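Long-range contact in O-methyltransferase (Bacillus halodurans, PDB 2GPY), which is a putative O-methyltransferase that probably transfers a methyl group from S-adenosylmethionine to a hydroxyl of a substrate not yet identified: residues B[58-63]-B[81-86]. Numbering follows the deposited sequence.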
ATOM      1  N   ILE B  58      -0.192  15.731  -2.301  1.00 35.71           N
ATOM      2  CA  ILE B  58       1.084  15.125  -1.872  1.00 35.81           C
ATOM      3  C   ILE B  58       2.053  16.253  -1.532  1.00 35.90           C
ATOM      4  O   ILE B  58       2.169  17.249  -2.282  1.00 35.60           O
ATOM      5  CB  ILE B  58       1.684  14.261  -2.993  1.00 35.53           C
ATOM      6  CG1 ILE B  58       0.698  13.138  -3.367  1.00 36.06           C
ATOM      7  CG2 ILE B  58       3.108  13.706  -2.593  1.00 36.05           C
ATOM      8  CD1 ILE B  58       0.989  12.470  -4.747  1.00 37.59           C
ATOM      9  N   LEU B  59       2.724  16.122  -0.390  1.00 36.06           N
ATOM     10  CA  LEU B  59       3.811  17.035  -0.014  1.00 35.81           C
ATOM     11  C   LEU B  59       5.142  16.265  -0.015  1.00 36.31           C
ATOM     12  O   LEU B  59       5.263  15.182   0.571  1.00 35.32           O
ATOM     13  CB  LEU B  59       3.549  17.627   1.372  1.00 36.32           C
ATOM     14  CG  LEU B  59       4.705  18.452   1.947  1.00 34.51           C
ATOM     15  CD1 LEU B  59       5.014  19.690   1.080  1.00 33.39           C
ATOM     16  CD2 LEU B  59       4.394  18.844   3.368  1.00 36.22           C
ATOM     17  N   GLU B  60       6.137  16.821  -0.693  1.00 35.99           N
ATOM     18  CA  GLU B  60       7.447  16.200  -0.765  1.00 37.37           C
ATOM     19  C   GLU B  60       8.501  17.140  -0.221  1.00 36.97           C
ATOM     20  O   GLU B  60       8.515  18.317  -0.571  1.00 36.45           O
ATOM     21  CB  GLU B  60       7.786  15.861  -2.227  1.00 36.63           C
ATOM     22  CG  GLU B  60       9.266  15.611  -2.495  1.00 39.83           C
ATOM     23  CD  GLU B  60       9.499  15.283  -3.960  1.00 40.81           C
ATOM     24  OE1 GLU B  60       9.409  16.201  -4.803  1.00 40.21           O
ATOM     25  OE2 GLU B  60       9.688  14.078  -4.247  1.00 45.62           O
ATOM     26  N   ILE B  61       9.391  16.618   0.614  1.00 36.85           N
ATOM     27  CA  ILE B  61      10.488  17.430   1.115  1.00 37.63           C
ATOM     28  C   ILE B  61      11.751  16.965   0.417  1.00 37.83           C
ATOM     29  O   ILE B  61      12.192  15.828   0.632  1.00 37.37           O
ATOM     30  CB  ILE B  61      10.671  17.268   2.634  1.00 37.43           C
ATOM     31  CG1 ILE B  61       9.318  17.410   3.382  1.00 39.53           C
ATOM     32  CG2 ILE B  61      11.774  18.241   3.154  1.00 38.67           C
ATOM     33  CD1 ILE B  61       8.556  18.714   3.167  1.00 40.74           C
ATOM     34  N   GLY B  62      12.329  17.841  -0.410  1.00 37.25           N
ATOM     35  CA  GLY B  62      13.544  17.508  -1.137  1.00 38.33           C
ATOM     36  C   GLY B  62      13.270  17.208  -2.593  1.00 38.52           C
ATOM     37  O   GLY B  62      13.346  16.054  -3.020  1.00 39.99           O
ATOM     38  N   THR B  63      12.963  18.248  -3.371  1.00 38.32           N
ATOM     39  CA  THR B  63      12.612  18.051  -4.779  1.00 38.51           C
ATOM     40  C   THR B  63      13.742  17.576  -5.663  1.00 37.60           C
ATOM     41  O   THR B  63      13.496  16.864  -6.639  1.00 36.71           O
ATOM     42  CB  THR B  63      11.671  19.169  -5.379  1.00 41.29           C
ATOM     43  OG1 THR B  63      11.898  19.448  -6.780  1.00 43.28           O
ATOM     44  CG2 THR B  63      11.587  20.327  -4.560  1.00 33.84           C
ATOM     45  N   ILE B  81       0.789  18.267  -6.215  1.00 39.26           N
ATOM     46  CA  ILE B  81       1.994  18.027  -5.482  1.00 39.03           C
ATOM     47  C   ILE B  81       2.552  19.401  -5.066  1.00 38.42           C
ATOM     48  O   ILE B  81       2.516  20.381  -5.838  1.00 37.22           O
ATOM     49  CB  ILE B  81       2.992  17.268  -6.357  1.00 39.85           C
ATOM     50  CG1 ILE B  81       2.311  15.958  -6.861  1.00 42.65           C
ATOM     51  CG2 ILE B  81       4.278  16.980  -5.580  1.00 40.54           C
ATOM     52  CD1 ILE B  81       3.191  15.053  -7.573  1.00 47.84           C
ATOM     53  N   VAL B  82       3.012  19.465  -3.826  1.00 36.25           N
ATOM     54  CA  VAL B  82       3.769  20.612  -3.351  1.00 36.21           C
ATOM     55  C   VAL B  82       5.139  20.020  -3.012  1.00 35.63           C
ATOM     56  O   VAL B  82       5.209  18.985  -2.358  1.00 35.32           O
ATOM     57  CB  VAL B  82       3.138  21.241  -2.104  1.00 35.57           C
ATOM     58  CG1 VAL B  82       4.032  22.387  -1.568  1.00 36.55           C
ATOM     59  CG2 VAL B  82       1.740  21.773  -2.425  1.00 37.16           C
ATOM     60  N   SER B  83       6.226  20.638  -3.458  1.00 34.70           N
ATOM     61  CA  SER B  83       7.564  20.091  -3.150  1.00 35.45           C
ATOM     62  C   SER B  83       8.565  21.196  -2.760  1.00 36.38           C
ATOM     63  O   SER B  83       8.521  22.285  -3.324  1.00 36.63           O
ATOM     64  CB  SER B  83       8.076  19.313  -4.359  1.00 36.15           C
ATOM     65  OG  SER B  83       9.310  18.622  -4.089  1.00 36.32           O
ATOM     66  N   ILE B  84       9.447  20.912  -1.797  1.00 35.76           N
ATOM     67  CA  ILE B  84      10.296  21.914  -1.195  1.00 35.80           C
ATOM     68  C   ILE B  84      11.750  21.533  -1.442  1.00 35.97           C
ATOM     69  O   ILE B  84      12.115  20.372  -1.282  1.00 36.06           O
ATOM     70  CB  ILE B  84      10.068  22.031   0.322  1.00 35.95           C
ATOM     71  CG1 ILE B  84       8.623  22.436   0.632  1.00 36.16           C
ATOM     72  CG2 ILE B  84      10.985  23.109   0.886  1.00 34.65           C
ATOM     73  CD1 ILE B  84       8.276  22.313   2.150  1.00 35.70           C
ATOM     74  N   GLU B  85      12.545  22.497  -1.900  1.00 35.73           N
ATOM     75  CA  GLU B  85      13.966  22.279  -2.174  1.00 36.09           C
ATOM     76  C   GLU B  85      14.800  23.453  -1.653  1.00 36.28           C
ATOM     77  O   GLU B  85      14.472  24.611  -1.885  1.00 36.27           O
ATOM     78  CB  GLU B  85      14.185  22.098  -3.686  1.00 36.76           C
ATOM     79  CG  GLU B  85      15.670  21.960  -4.146  1.00 38.17           C
ATOM     80  CD  GLU B  85      16.397  20.840  -3.425  1.00 39.19           C
ATOM     81  OE1 GLU B  85      15.851  19.702  -3.301  1.00 40.33           O
ATOM     82  OE2 GLU B  85      17.508  21.112  -2.959  1.00 41.13           O
ATOM     83  N   ARG B  86      15.894  23.146  -0.978  1.00 36.37           N
ATOM     84  CA  ARG B  86      16.740  24.189  -0.442  1.00 38.34           C
ATOM     85  C   ARG B  86      17.935  24.571  -1.312  1.00 37.71           C
ATOM     86  O   ARG B  86      18.504  25.636  -1.113  1.00 37.51           O
ATOM     87  CB  ARG B  86      17.189  23.827   0.983  1.00 40.10           C
ATOM     88  CG  ARG B  86      18.215  22.710   1.084  1.00 44.21           C
ATOM     89  CD  ARG B  86      19.117  22.977   2.324  1.00 53.06           C
ATOM     90  NE  ARG B  86      19.974  21.830   2.618  1.00 58.05           N
ATOM     91  CZ  ARG B  86      20.574  21.595   3.786  1.00 60.68           C
ATOM     92  NH1 ARG B  86      20.423  22.424   4.815  1.00 62.56           N
ATOM     93  NH2 ARG B  86      21.328  20.512   3.926  1.00 62.53           N
TER
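Residues 58-61 and 81-85 run as parallel strands, their axes 4.7 Å apart at closest approach and 11° from aligned, with Ile58 to Ile61 paired in order with Ile81 to Ile84. The bonds step from strand to strand: Val82 N gives to Ile58 O (2.8 Å), Glu60 N to Val82 O, and Ile84 N to Glu60 O. Beyond them Ile84 O accepts twice, from Gly62 N nearly in line with the carbonyl (2.7 Å) and from Thr63 N, which sits above the carbonyl plane; this double grip holds the turn that ends the first strand. Gly62, with a positive phi, takes a backbone shape in which a CB would collide with the carbonyl oxygen of Ile61, so glycine suits the place. On one face branched aliphatic residues suit a buried sheet: Leu59 CD1 meets Val82 CG1 at 3.9 Å, while Ile61 and Ile84 lie alongside, their CD1 methyls 3.8 Å apart, under Tyr146 of helix 139-146. The strands and helix 67-75 form a beta-alpha-beta unit of the Rossmann-like methyltransferase fold, in which the turn after the first strand and the acidic residue ending the second usually line the S-adenosylmethionine pocket. Glu85 is probably that acid; its chain bends at chi2, bringing OE1 to Ala64 N and OE2 to Asp87 N. On the other face Glu60, CG anti to its N (chi1 162°), extends beneath helix 67-75 against Ser68, Ala69 and Met72; the short Ser83 across the strands offers its carboxylate a hydroxyl donor, OG to OE1, although that oxygen is less surely placed. A leucine in place of Glu60 would probably leave the Ser83 hydroxyl, if placed as modelled, without this acceptor. Ile58 and Ile81 continue that face in hydrocarbon, with Ile81 reaching Met72.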